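Local structure of short chain dehydrogenase (A0QTM2 homolog) (Mycobacterium thermoresistibile, 3SC4) at residues B[147-152]-B[175-180]; B[151-156]-B[242-247]; B[168-173]-B[271-276]; B[192-197]-B[226-231]; B[248-253]-B[277-282]. The protein probably catalyses a nicotinamide-dependent oxidation or reduction of a still undefined substrate, as a Rossmann-fold member of the short-chain dehydrogenase family. All blocks are in the same frame, centred on the assembly; numbering follows the deposited sequence.

Contact 1: B[147-152]-B[175-180]; sequences ILTLSP and LCALGI
T149 and I147, two residues apart on a strand, meet A177 and I180, one turn apart on a helix, in van der Waals contact, with no hydrogen bond between the segments. The methyl of A177 sits against the branch point of T149, with A177 CB 3.9 Å from T149 CB and equally far from T149 OG1. That hydroxyl is not lost to the apolar surroundings, for N99 supplies its hydrogen bond through ND2. At the other end the two isoleucines cross at about a right angle. The chain of I147 is extended beyond CB (chi2 176°), which carries its terminal CD1 to within 3.8 Å of I180 CG2, the branch methyl that lies opposite the backbone N of its own residue. These two pairs are the close part of the contact. Toward residues 150-152 the chain leaves the strand, with L150 at the centre of an inverse gamma turn, and the segments part: no side chain of L150, S151 or P152 touches 175-180. This looser end is still buried; T174, just ahead of the helical segment, hydrogen-bonds through OG1 with S151 OG and P152 O. Strand 146-149, helix 164-183 and the parallel strand 190-195 next in the sheet form a beta-alpha-beta crossover of the Rossmann fold. Helix 114-135 lies alongside, with T128 against T149 and S132 against both isoleucines, while L175 and C176 pack on Y171 and M168 of the second subunit.

Contact 2: B[151-156]-B[242-247]; sequences SPPIRL and TLLCED
With chi1 of T242 at 61°, its OG1 stands between the backbone N and the carbonyl carbon, and from there it lies 3.7 Å from P153 CB. The threonine's CB comes up beside it, 3.8 Å from P153 CA, so hydroxyl and branch carbon together rest on the CA-CB side of the proline. In L244, CD1 is the extended branch (chi2 175°), and the other methyl, CD2, comes to 4.4 Å from P153 CG in a looser touch. No direct hydrogen bond joins the segments, but two waters bridge them. One donates to S151 O and to L243 O, tying main chain to main chain; the other accepts from I154 N and pairs with T242 OG1 at 2.7 Å. T242 and L244 belong to a strand at one edge of the parallel Rossmann sheet of this chain, and P153 to the loop that runs from strand 146-149 to helix 164-183. L244 also occupies the N-cap position of helix 245-252, whose first turn sends D247 to a salt bridge with R197 and E246 to one with R219. Next to P153, I154 packs on Y171 and T174, and also on L156 of the second subunit. Farther along, the guanidinium of R155 pairs through NH2 with D275.

Contact 3: B[168-173]-B[271-276]; sequences MAKYGM and DLWVDS
W273 lays its indole against K170 and Y171, on a helix that carries the Y-x-x-x-K signature of short-chain dehydrogenases: Y166 and K170 have its spacing, which is consistent with an active-site role. The segment 271-276 opens with a type II beta turn from D271 to V274. D271 begins it, and its OD1 takes a weak hydrogen bond from L272 N. L272 follows, giving its carbonyl O to W195 NE1 and placing its CB over one face of the indole. W273, at the third position of the turn, has the positive phi of 71° usual there, and its side chain projects to the helix. Y171 CE1 lies over the opposite face, 3.5 Å above the plane and toward the rim. The tyrosine ring and the five-membered ring are inclined at 50° with centroids 4.9 Å apart, an oblique pairing. On the benzo side K170 crosses the indole at about a right angle, its CG 3.8 Å from W273 CZ3. Bends at chi2 and chi3 then turn the lysine away, and NZ hydrogen-bonds to L150 O. Beyond W273 the segment leaves the helix, V274 packing on W195 and S276 giving its carbonyl O to R197. The helix meanwhile has M168 and Y171 against V125 and L175 of the second subunit. Although Y171 OH and W273 NE1 are 3.2 Å apart, the angle is poor for a hydrogen bond: the hydroxyl is paired with R155 O, and W273 NE1 with W160 O.

Contact 4: B[192-197]-B[226-231]; sequences NTLWPR and DAAYVV
Strand 192-195 and helix 226-231 run nearly antiparallel, their axes 9.6 Å apart at closest approach and 161° between directions, which sets L194 opposite A228 and N192 opposite V231. The backbones come nearest at L194, whose CA is 7.3 Å from that of A228. L194 bridges the gap: with CG anti to the backbone N (chi1 -176°), the forked end is carried from the strand onto the helix. There CD2 meets main chain as well as side chain, standing 3.4 Å from A228 N, and close to A228 CA too. The methyls of both alanines also touch it, at 4.0 Å for A227 CB and 3.9 Å for A228 CB. With nothing larger than a methyl at these two positions, the leucine can reach the helix backbone itself. One turn on, V231 CG1 approaches N192 ND2 at 4.1 Å, the two side chains slanting past each other. This buried amide is held from outside the pair: ND2 bonds to Y238 O and OD1 to N241 N, so the methyl of V231 faces a group held by a hydrogen bond at each of its two polar atoms. Between these residues T193 points to the other face of the sheet, where it packs on T174 and A177 of helix 164-183. Helix 222-232 therefore covers the face opposite that helix, as in the doubly wound Rossmann fold. It precedes strand 242-244, the neighbour of 190-195 in the sheet, and C245 at the start of helix 245-252 touches both L194 and A227.

Contact 5: B[248-253]-B[277-282]; sequences VLLESG and PNPPGY
L250 alone carries the helix side of this contact, meeting P279 and Y282 of the C-terminal tail. Ahead of it, V248 points away from the tail and L249 does not touch it: V248 packs on V230 and V231, L249 on V223 and Y260. L250 then turns to the tail, extended at chi2 (-180°), and uses both methyls. CD1 meets the proline ring, the two side chains reaching toward each other tip to tip, 3.4 Å from P279 CG and 3.6 Å from P279 CB, and also lies 3.9 Å from Y282 CD1. CD2 adds a touch on the tyrosine, 4.1 Å from the same Y282 CD1, as the leucine and tyrosine side chains cross at about a right angle. Both tail residues stand at the ends of a type II beta turn, closed by Y282 N to P279 O, with G281 at the positive phi of its third position; the turn brings the proline and the aromatic ring to one leucine. Past L250, S252 OG donates to L249 O at 2.6 Å. G253, with phi at 127°, completes a Schellman motif by bonding back to L249 O, weakly, and to L250 O. The hydroxyl of Y282 hydrogen-bonds with L257 N and P285 O. The tail packs against helix 245-252, with P279 also resting on E246 and D247, while V248 and L249 join this helix to helix 222-232.

Contacts 1 and 4 share the sheet core: strands 146-149 and 190-195 pair through T149 N and N192 O at 3.0 Å, and helices pack on opposite faces. Contact 2 extends from the end of contact 1, sharing S151 and P152; its centre lies about 7 Å from that of contact 3, to which the R155 NH2 to D275 OD2 salt bridge (2.8 Å) ties it. K170 NZ, 3.1 Å from L150 O, connects contacts 1 and 3, and K170 is itself part of the Y-x-x-x-K pair with Y166, probably the active site. R197 joins contact 4 to contact 2 through D247 and also lies against the tail of contact 5. Contact 5 is remote from contact 1, their centres about 21 Å apart.

Contact 1: B[147-152]-B[175-180]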
# COMPACT_ATOMS: atom_id res chain seq x y z
N ILE B 147 3.53 18.62 -4.41
CA ILE B 147 3.91 17.55 -3.50
C ILE B 147 4.81 16.60 -4.26
O ILE B 147 4.49 16.21 -5.37
CB ILE B 147 2.72 16.79 -2.98
CG1 ILE B 147 1.71 17.78 -2.35
CG2 ILE B 147 3.23 15.76 -1.99
CD1 ILE B 147 0.38 17.15 -1.84
N LEU B 148 5.93 16.22 -3.67
CA LEU B 148 6.88 15.32 -4.32
C LEU B 148 7.27 14.24 -3.35
O LEU B 148 7.70 14.53 -2.22
CB LEU B 148 8.13 16.08 -4.75
CG LEU B 148 9.10 15.32 -5.64
CD1 LEU B 148 8.51 15.04 -6.99
CD2 LEU B 148 10.39 16.13 -5.79
N THR B 149 7.13 12.99 -3.79
CA THR B 149 7.23 11.84 -2.91
C THR B 149 8.30 10.95 -3.46
O THR B 149 8.36 10.69 -4.65
CB THR B 149 5.85 11.14 -2.80
OG1 THR B 149 4.92 12.04 -2.19
CG2 THR B 149 5.92 9.91 -1.94
N LEU B 150 9.19 10.52 -2.59
CA LEU B 150 10.42 9.86 -2.99
C LEU B 150 10.18 8.36 -2.95
O LEU B 150 10.45 7.68 -1.93
CB LEU B 150 11.58 10.32 -2.11
CG LEU B 150 12.28 11.62 -2.61
CD1 LEU B 150 11.35 12.65 -3.28
CD2 LEU B 150 13.13 12.27 -1.55
N SER B 151 9.64 7.85 -4.07
CA SER B 151 9.16 6.47 -4.15
C SER B 151 9.11 6.06 -5.60
O SER B 151 9.21 6.91 -6.47
CB SER B 151 7.78 6.38 -3.50
OG SER B 151 6.87 7.15 -4.25
N PRO B 152 8.97 4.75 -5.88
CA PRO B 152 9.22 4.25 -7.22
C PRO B 152 7.96 4.09 -8.03
O PRO B 152 6.87 4.09 -7.46
CB PRO B 152 9.77 2.86 -6.93
CG PRO B 152 8.98 2.39 -5.74
CD PRO B 152 8.63 3.65 -4.95
N LEU B 175 1.36 5.12 -4.39
CA LEU B 175 -0.11 5.15 -4.56
C LEU B 175 -0.75 6.36 -3.86
O LEU B 175 -1.70 6.97 -4.38
CB LEU B 175 -0.73 3.85 -4.06
CG LEU B 175 -0.48 2.64 -4.96
CD1 LEU B 175 -1.00 1.38 -4.28
CD2 LEU B 175 -1.16 2.85 -6.32
N CYS B 176 -0.23 6.72 -2.70
CA CYS B 176 -0.71 7.91 -2.03
C CYS B 176 -0.50 9.13 -2.94
O CYS B 176 -1.42 9.93 -3.15
CB CYS B 176 0.01 8.09 -0.72
SG CYS B 176 -0.66 9.41 0.26
N ALA B 177 0.69 9.24 -3.51
CA ALA B 177 1.06 10.38 -4.29
C ALA B 177 0.21 10.47 -5.55
O ALA B 177 -0.17 11.59 -5.95
CB ALA B 177 2.52 10.30 -4.67
N LEU B 178 -0.03 9.33 -6.19
CA LEU B 178 -0.85 9.30 -7.39
C LEU B 178 -2.33 9.54 -7.11
O LEU B 178 -3.03 10.14 -7.90
CB LEU B 178 -0.69 7.96 -8.12
CG LEU B 178 0.73 7.64 -8.59
CD1 LEU B 178 0.78 6.30 -9.32
CD2 LEU B 178 1.26 8.75 -9.52
N GLY B 179 -2.80 9.07 -5.98
CA GLY B 179 -4.18 9.34 -5.60
C GLY B 179 -4.38 10.82 -5.34
O GLY B 179 -5.31 11.42 -5.87
N ILE B 180 -3.50 11.39 -4.52
CA ILE B 180 -3.51 12.82 -4.26
C ILE B 180 -3.48 13.62 -5.57
O ILE B 180 -4.12 14.63 -5.66
CB ILE B 180 -2.27 13.25 -3.46
CG1 ILE B 180 -2.36 12.77 -2.02
CG2 ILE B 180 -2.16 14.76 -3.44
CD1 ILE B 180 -1.05 13.07 -1.29

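Contact 2: B[151-156]-B[242-247]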
# COMPACT_ATOMS: atom_id res chain seq x y z
N SER B 151 9.64 7.85 -4.07
CA SER B 151 9.16 6.47 -4.15
C SER B 151 9.11 6.06 -5.60
O SER B 151 9.21 6.91 -6.47
CB SER B 151 7.78 6.38 -3.50
OG SER B 151 6.87 7.15 -4.25
N PRO B 152 8.97 4.75 -5.88
CA PRO B 152 9.22 4.25 -7.22
C PRO B 152 7.96 4.09 -8.03
O PRO B 152 6.87 4.09 -7.46
CB PRO B 152 9.77 2.86 -6.93
CG PRO B 152 8.98 2.39 -5.74
CD PRO B 152 8.63 3.65 -4.95
N PRO B 153 8.10 3.94 -9.34
CA PRO B 153 6.97 3.52 -10.18
C PRO B 153 6.47 2.16 -9.75
O PRO B 153 7.27 1.35 -9.24
CB PRO B 153 7.56 3.36 -11.59
CG PRO B 153 8.88 4.00 -11.54
CD PRO B 153 9.35 3.95 -10.10
N ILE B 154 5.17 1.94 -9.95
CA ILE B 154 4.50 0.72 -9.61
C ILE B 154 4.77 -0.22 -10.75
O ILE B 154 4.26 -0.04 -11.86
CB ILE B 154 2.99 0.88 -9.46
CG1 ILE B 154 2.64 2.04 -8.50
CG2 ILE B 154 2.37 -0.42 -9.05
CD1 ILE B 154 3.08 1.88 -7.09
N ARG B 155 5.58 -1.24 -10.46
CA ARG B 155 5.93 -2.30 -11.39
C ARG B 155 5.29 -3.60 -10.89
O ARG B 155 5.52 -4.01 -9.75
CB ARG B 155 7.45 -2.46 -11.40
CG ARG B 155 8.22 -1.22 -11.89
CD ARG B 155 8.41 -1.36 -13.38
NE ARG B 155 9.81 -1.22 -13.70
CZ ARG B 155 10.42 -1.77 -14.74
NH1 ARG B 155 9.80 -2.57 -15.59
NH2 ARG B 155 11.71 -1.51 -14.90
N LEU B 156 4.50 -4.24 -11.74
CA LEU B 156 3.62 -5.34 -11.34
C LEU B 156 4.06 -6.71 -11.83
O LEU B 156 3.42 -7.73 -11.48
CB LEU B 156 2.20 -5.08 -11.85
CG LEU B 156 1.51 -3.85 -11.29
CD1 LEU B 156 0.14 -3.66 -11.98
CD2 LEU B 156 1.37 -3.97 -9.77
N THR B 242 5.06 9.15 -12.27
CA THR B 242 6.01 8.37 -11.47
C THR B 242 7.36 8.47 -12.21
O THR B 242 7.61 7.73 -13.16
CB THR B 242 5.55 6.88 -11.25
OG1 THR B 242 5.42 6.18 -12.50
CG2 THR B 242 4.24 6.80 -10.52
N LEU B 243 8.20 9.42 -11.76
CA LEU B 243 9.43 9.84 -12.48
C LEU B 243 10.74 9.20 -12.00
O LEU B 243 10.90 8.86 -10.81
CB LEU B 243 9.58 11.36 -12.32
CG LEU B 243 8.39 12.16 -12.87
CD1 LEU B 243 8.36 13.56 -12.30
CD2 LEU B 243 8.48 12.18 -14.40
N LEU B 244 11.68 9.06 -12.93
CA LEU B 244 13.04 8.63 -12.64
C LEU B 244 14.03 9.81 -12.75
O LEU B 244 13.94 10.58 -13.69
CB LEU B 244 13.45 7.55 -13.64
CG LEU B 244 12.72 6.22 -13.53
CD1 LEU B 244 13.13 5.25 -14.65
CD2 LEU B 244 12.97 5.61 -12.17
N CYS B 245 14.98 9.95 -11.82
CA CYS B 245 15.83 11.14 -11.81
C CYS B 245 16.55 11.40 -13.15
O CYS B 245 16.39 12.45 -13.78
CB CYS B 245 16.86 11.05 -10.68
SG CYS B 245 16.13 11.08 -9.02
N GLU B 246 17.31 10.42 -13.59
CA GLU B 246 18.11 10.57 -14.78
C GLU B 246 17.24 10.96 -15.99
O GLU B 246 17.58 11.88 -16.74
CB GLU B 246 18.89 9.30 -15.05
CG GLU B 246 20.04 9.07 -14.09
CD GLU B 246 19.64 8.32 -12.82
OE1 GLU B 246 18.46 8.42 -12.40
OE2 GLU B 246 20.53 7.66 -12.24
N ASP B 247 16.09 10.31 -16.15
CA ASP B 247 15.18 10.64 -17.24
C ASP B 247 14.72 12.11 -17.17
O ASP B 247 14.69 12.81 -18.17
CB ASP B 247 13.97 9.69 -17.26
CG ASP B 247 14.38 8.24 -17.30
OD1 ASP B 247 15.32 7.86 -16.59
OD2 ASP B 247 13.76 7.46 -18.05
O HOH W 1 8.93 7.44 -9.17
O HOH W 2 4.08 3.86 -12.17

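Contact 3: B[168-173]-B[271-276]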
# COMPACT_ATOMS: atom_id res chain seq x y z
N MET B 168 5.59 -3.17 -0.29
CA MET B 168 4.28 -2.64 0.14
C MET B 168 4.38 -1.17 0.59
O MET B 168 3.50 -0.36 0.28
CB MET B 168 3.70 -3.48 1.30
CG MET B 168 3.10 -4.76 0.83
SD MET B 168 2.65 -5.82 2.21
CE MET B 168 1.33 -4.85 2.96
N ALA B 169 5.40 -0.88 1.37
CA ALA B 169 5.59 0.44 1.92
C ALA B 169 5.92 1.41 0.80
O ALA B 169 5.30 2.47 0.69
CB ALA B 169 6.68 0.43 3.01
N LYS B 170 6.87 1.05 -0.06
CA LYS B 170 7.27 1.99 -1.11
C LYS B 170 6.17 2.18 -2.13
O LYS B 170 5.91 3.29 -2.52
CB LYS B 170 8.59 1.60 -1.81
CG LYS B 170 9.86 1.59 -0.94
CD LYS B 170 10.07 2.85 -0.09
CE LYS B 170 10.32 4.11 -0.92
NZ LYS B 170 10.82 5.25 -0.03
N TYR B 171 5.53 1.11 -2.58
CA TYR B 171 4.42 1.25 -3.50
C TYR B 171 3.24 2.02 -2.86
O TYR B 171 2.55 2.80 -3.53
CB TYR B 171 3.93 -0.12 -3.98
CG TYR B 171 4.75 -0.79 -5.09
CD1 TYR B 171 6.04 -0.40 -5.38
CD2 TYR B 171 4.22 -1.84 -5.81
CE1 TYR B 171 6.78 -1.05 -6.39
CE2 TYR B 171 4.94 -2.47 -6.79
CZ TYR B 171 6.22 -2.08 -7.08
OH TYR B 171 6.91 -2.73 -8.09
N GLY B 172 3.02 1.79 -1.57
CA GLY B 172 2.00 2.52 -0.81
C GLY B 172 2.21 4.02 -0.84
O GLY B 172 1.25 4.76 -1.03
N MET B 173 3.47 4.46 -0.70
CA MET B 173 3.85 5.89 -0.83
C MET B 173 3.50 6.39 -2.21
O MET B 173 2.92 7.45 -2.36
CB MET B 173 5.36 6.11 -0.65
CG MET B 173 5.82 6.31 0.70
SD MET B 173 7.61 6.59 0.78
CE MET B 173 7.83 8.36 0.66
N ASP B 271 19.07 0.64 -9.22
CA ASP B 271 18.22 0.75 -8.03
C ASP B 271 17.19 -0.39 -8.10
O ASP B 271 16.99 -1.00 -9.15
CB ASP B 271 17.54 2.13 -8.03
CG ASP B 271 16.94 2.53 -6.69
OD1 ASP B 271 17.09 1.83 -5.69
OD2 ASP B 271 16.31 3.61 -6.64
N LEU B 272 16.54 -0.68 -6.99
CA LEU B 272 15.34 -1.51 -7.01
C LEU B 272 14.29 -0.87 -7.94
O LEU B 272 14.20 0.36 -8.01
CB LEU B 272 14.75 -1.64 -5.62
CG LEU B 272 15.59 -2.32 -4.53
CD1 LEU B 272 14.77 -2.47 -3.23
CD2 LEU B 272 16.12 -3.67 -4.99
N TRP B 273 13.53 -1.70 -8.63
CA TRP B 273 12.42 -1.27 -9.49
C TRP B 273 12.87 -0.55 -10.76
O TRP B 273 12.09 0.13 -11.39
CB TRP B 273 11.35 -0.44 -8.70
CG TRP B 273 10.77 -1.26 -7.60
CD1 TRP B 273 10.07 -2.41 -7.74
CD2 TRP B 273 10.90 -1.04 -6.18
NE1 TRP B 273 9.74 -2.93 -6.53
CE2 TRP B 273 10.21 -2.11 -5.54
CE3 TRP B 273 11.48 -0.05 -5.39
CZ2 TRP B 273 10.12 -2.22 -4.14
CZ3 TRP B 273 11.40 -0.17 -3.98
CH2 TRP B 273 10.71 -1.26 -3.39
N VAL B 274 14.12 -0.77 -11.16
CA VAL B 274 14.68 -0.13 -12.33
C VAL B 274 15.44 -1.15 -13.16
O VAL B 274 16.19 -1.99 -12.63
CB VAL B 274 15.58 1.03 -11.92
CG1 VAL B 274 16.43 1.52 -13.12
CG2 VAL B 274 14.72 2.16 -11.35
N ASP B 275 15.24 -1.10 -14.48
CA ASP B 275 15.90 -2.05 -15.40
C ASP B 275 17.30 -1.64 -15.77
O ASP B 275 18.14 -2.49 -16.00
CB ASP B 275 15.09 -2.21 -16.72
CG ASP B 275 13.84 -3.10 -16.55
OD1 ASP B 275 13.95 -4.16 -15.86
OD2 ASP B 275 12.77 -2.74 -17.13
N SER B 276 17.56 -0.34 -15.87
CA SER B 276 18.83 0.16 -16.41
C SER B 276 19.35 1.35 -15.65
O SER B 276 18.58 2.19 -15.24
CB SER B 276 18.65 0.61 -17.88
OG SER B 276 18.10 -0.43 -18.67

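Contact 4: B[192-197]-B[226-231]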
# COMPACT_ATOMS: atom_id res chain seq x y z
N ASN B 192 3.71 14.26 -7.55
CA ASN B 192 4.50 13.36 -8.38
C ASN B 192 5.38 12.48 -7.50
O ASN B 192 5.61 12.78 -6.33
CB ASN B 192 5.39 14.16 -9.36
CG ASN B 192 4.59 14.95 -10.38
OD1 ASN B 192 3.99 14.37 -11.30
ND2 ASN B 192 4.58 16.27 -10.23
N THR B 193 5.90 11.40 -8.07
CA THR B 193 6.93 10.64 -7.37
C THR B 193 8.23 10.74 -8.14
O THR B 193 8.23 10.97 -9.35
CB THR B 193 6.55 9.16 -7.21
OG1 THR B 193 6.50 8.56 -8.50
CG2 THR B 193 5.19 9.00 -6.53
N LEU B 194 9.34 10.52 -7.44
CA LEU B 194 10.67 10.65 -8.04
C LEU B 194 11.60 9.65 -7.43
O LEU B 194 11.70 9.57 -6.19
CB LEU B 194 11.21 12.07 -7.81
CG LEU B 194 12.54 12.47 -8.45
CD1 LEU B 194 12.43 12.38 -9.96
CD2 LEU B 194 13.02 13.90 -7.98
N TRP B 195 12.32 8.92 -8.29
CA TRP B 195 13.12 7.75 -7.91
C TRP B 195 14.40 7.68 -8.77
O TRP B 195 14.35 7.95 -9.97
CB TRP B 195 12.27 6.50 -8.13
CG TRP B 195 12.78 5.22 -7.50
CD1 TRP B 195 13.18 4.11 -8.16
CD2 TRP B 195 12.82 4.90 -6.11
NE1 TRP B 195 13.51 3.13 -7.27
CE2 TRP B 195 13.31 3.60 -6.00
CE3 TRP B 195 12.53 5.62 -4.95
CZ2 TRP B 195 13.52 2.97 -4.77
CZ3 TRP B 195 12.73 5.00 -3.71
CH2 TRP B 195 13.23 3.68 -3.64
N PRO B 196 15.55 7.32 -8.18
CA PRO B 196 16.78 7.32 -8.94
C PRO B 196 17.04 5.96 -9.60
O PRO B 196 16.62 4.94 -9.09
CB PRO B 196 17.82 7.59 -7.86
CG PRO B 196 17.29 6.89 -6.68
CD PRO B 196 15.79 6.91 -6.79
N ARG B 197 17.76 5.94 -10.70
CA ARG B 197 17.97 4.70 -11.43
C ARG B 197 19.05 3.83 -10.82
O ARG B 197 19.08 2.63 -11.07
CB ARG B 197 18.35 4.96 -12.89
CG ARG B 197 17.21 5.31 -13.77
CD ARG B 197 17.63 5.33 -15.22
NE ARG B 197 16.48 5.48 -16.09
CZ ARG B 197 15.85 4.49 -16.72
NH1 ARG B 197 16.23 3.23 -16.61
NH2 ARG B 197 14.81 4.77 -17.49
N ASP B 226 19.05 17.69 -8.04
CA ASP B 226 18.86 18.34 -9.34
C ASP B 226 17.58 17.89 -10.03
O ASP B 226 16.86 18.71 -10.59
CB ASP B 226 20.06 18.11 -10.27
CG ASP B 226 21.29 18.93 -9.88
OD1 ASP B 226 21.19 19.78 -8.98
OD2 ASP B 226 22.36 18.74 -10.51
N ALA B 227 17.25 16.59 -9.97
CA ALA B 227 16.00 16.13 -10.60
C ALA B 227 14.79 16.76 -9.87
O ALA B 227 13.87 17.27 -10.51
CB ALA B 227 15.90 14.59 -10.65
N ALA B 228 14.82 16.75 -8.54
CA ALA B 228 13.72 17.32 -7.75
C ALA B 228 13.47 18.77 -8.15
O ALA B 228 12.33 19.19 -8.36
CB ALA B 228 14.05 17.24 -6.25
N TYR B 229 14.58 19.51 -8.28
CA TYR B 229 14.55 20.93 -8.60
C TYR B 229 13.82 21.15 -9.91
O TYR B 229 12.95 22.01 -10.01
CB TYR B 229 15.98 21.47 -8.65
CG TYR B 229 16.05 22.98 -8.83
CD1 TYR B 229 15.88 23.85 -7.74
CD2 TYR B 229 16.27 23.54 -10.10
CE1 TYR B 229 15.94 25.23 -7.90
CE2 TYR B 229 16.33 24.92 -10.28
CZ TYR B 229 16.16 25.76 -9.18
OH TYR B 229 16.23 27.12 -9.38
N VAL B 230 14.15 20.37 -10.91
CA VAL B 230 13.48 20.46 -12.20
C VAL B 230 11.97 20.26 -12.03
O VAL B 230 11.18 21.05 -12.55
CB VAL B 230 14.04 19.43 -13.20
CG1 VAL B 230 13.17 19.37 -14.46
CG2 VAL B 230 15.54 19.74 -13.50
N VAL B 231 11.58 19.23 -11.28
CA VAL B 231 10.17 18.89 -11.09
C VAL B 231 9.44 19.99 -10.33
O VAL B 231 8.31 20.36 -10.69
CB VAL B 231 9.98 17.51 -10.41
CG1 VAL B 231 8.51 17.26 -10.05
CG2 VAL B 231 10.48 16.42 -11.30

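Contact 5: B[248-253]-B[277-282]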
# COMPACT_ATOMS: atom_id res chain seq x y z
N VAL B 248 14.36 12.56 -15.98
CA VAL B 248 13.91 13.92 -15.80
C VAL B 248 15.01 14.89 -16.21
O VAL B 248 14.76 15.91 -16.89
CB VAL B 248 13.49 14.16 -14.33
CG1 VAL B 248 13.35 15.64 -14.03
CG2 VAL B 248 12.20 13.43 -14.06
N LEU B 249 16.24 14.54 -15.82
CA LEU B 249 17.37 15.40 -16.11
C LEU B 249 17.66 15.52 -17.61
O LEU B 249 17.84 16.62 -18.09
CB LEU B 249 18.60 14.95 -15.31
CG LEU B 249 18.50 15.32 -13.81
CD1 LEU B 249 19.49 14.51 -12.98
CD2 LEU B 249 18.67 16.84 -13.55
N LEU B 250 17.67 14.41 -18.36
CA LEU B 250 17.84 14.48 -19.83
C LEU B 250 16.75 15.27 -20.52
O LEU B 250 17.03 16.00 -21.45
CB LEU B 250 17.83 13.08 -20.47
CG LEU B 250 19.04 12.23 -20.14
CD1 LEU B 250 18.93 10.87 -20.83
CD2 LEU B 250 20.31 12.94 -20.55
N GLU B 251 15.51 15.10 -20.07
CA GLU B 251 14.37 15.81 -20.65
C GLU B 251 14.51 17.32 -20.45
O GLU B 251 13.99 18.11 -21.24
CB GLU B 251 13.05 15.24 -20.08
CG GLU B 251 12.67 13.86 -20.71
CD GLU B 251 11.79 12.93 -19.84
OE1 GLU B 251 11.27 13.35 -18.78
OE2 GLU B 251 11.63 11.75 -20.24
N SER B 252 15.25 17.71 -19.39
CA SER B 252 15.46 19.12 -19.01
C SER B 252 16.62 19.81 -19.71
O SER B 252 16.68 21.04 -19.73
CB SER B 252 15.69 19.24 -17.50
OG SER B 252 17.02 18.92 -17.15
N GLY B 253 17.55 19.01 -20.25
CA GLY B 253 18.69 19.52 -21.03
C GLY B 253 20.07 19.07 -20.58
O GLY B 253 21.06 19.35 -21.23
N PRO B 277 20.66 1.46 -15.52
CA PRO B 277 21.22 2.61 -14.81
C PRO B 277 21.05 3.95 -15.54
O PRO B 277 21.10 4.98 -14.89
CB PRO B 277 22.69 2.25 -14.66
CG PRO B 277 22.94 1.32 -15.80
CD PRO B 277 21.71 0.56 -16.04
N ASN B 278 20.83 3.92 -16.85
CA ASN B 278 20.62 5.15 -17.63
C ASN B 278 19.32 5.12 -18.40
O ASN B 278 18.76 4.05 -18.64
CB ASN B 278 21.78 5.38 -18.58
CG ASN B 278 23.07 5.67 -17.86
OD1 ASN B 278 23.09 6.35 -16.85
ND2 ASN B 278 24.16 5.16 -18.39
N PRO B 279 18.81 6.30 -18.78
CA PRO B 279 17.61 6.29 -19.60
C PRO B 279 17.82 5.54 -20.92
O PRO B 279 18.97 5.36 -21.37
CB PRO B 279 17.33 7.78 -19.85
CG PRO B 279 18.01 8.47 -18.67
CD PRO B 279 19.23 7.66 -18.40
N PRO B 280 16.71 5.06 -21.52
CA PRO B 280 16.81 4.43 -22.84
C PRO B 280 17.53 5.32 -23.83
O PRO B 280 17.24 6.52 -23.90
CB PRO B 280 15.35 4.22 -23.27
CG PRO B 280 14.48 4.43 -22.03
CD PRO B 280 15.39 4.86 -20.89
N GLY B 281 18.50 4.74 -24.54
CA GLY B 281 19.15 5.41 -25.66
C GLY B 281 20.16 6.48 -25.27
O GLY B 281 20.64 7.22 -26.14
N TYR B 282 20.49 6.56 -23.99
CA TYR B 282 21.47 7.51 -23.50
C TYR B 282 22.86 7.16 -24.00
O TYR B 282 23.31 6.03 -23.81
CB TYR B 282 21.51 7.47 -21.98
CG TYR B 282 22.63 8.29 -21.40
CD1 TYR B 282 22.62 9.67 -21.50
CD2 TYR B 282 23.71 7.68 -20.76
CE1 TYR B 282 23.64 10.43 -20.99
CE2 TYR B 282 24.75 8.43 -20.23
CZ TYR B 282 24.71 9.81 -20.34
OH TYR B 282 25.73 10.57 -19.82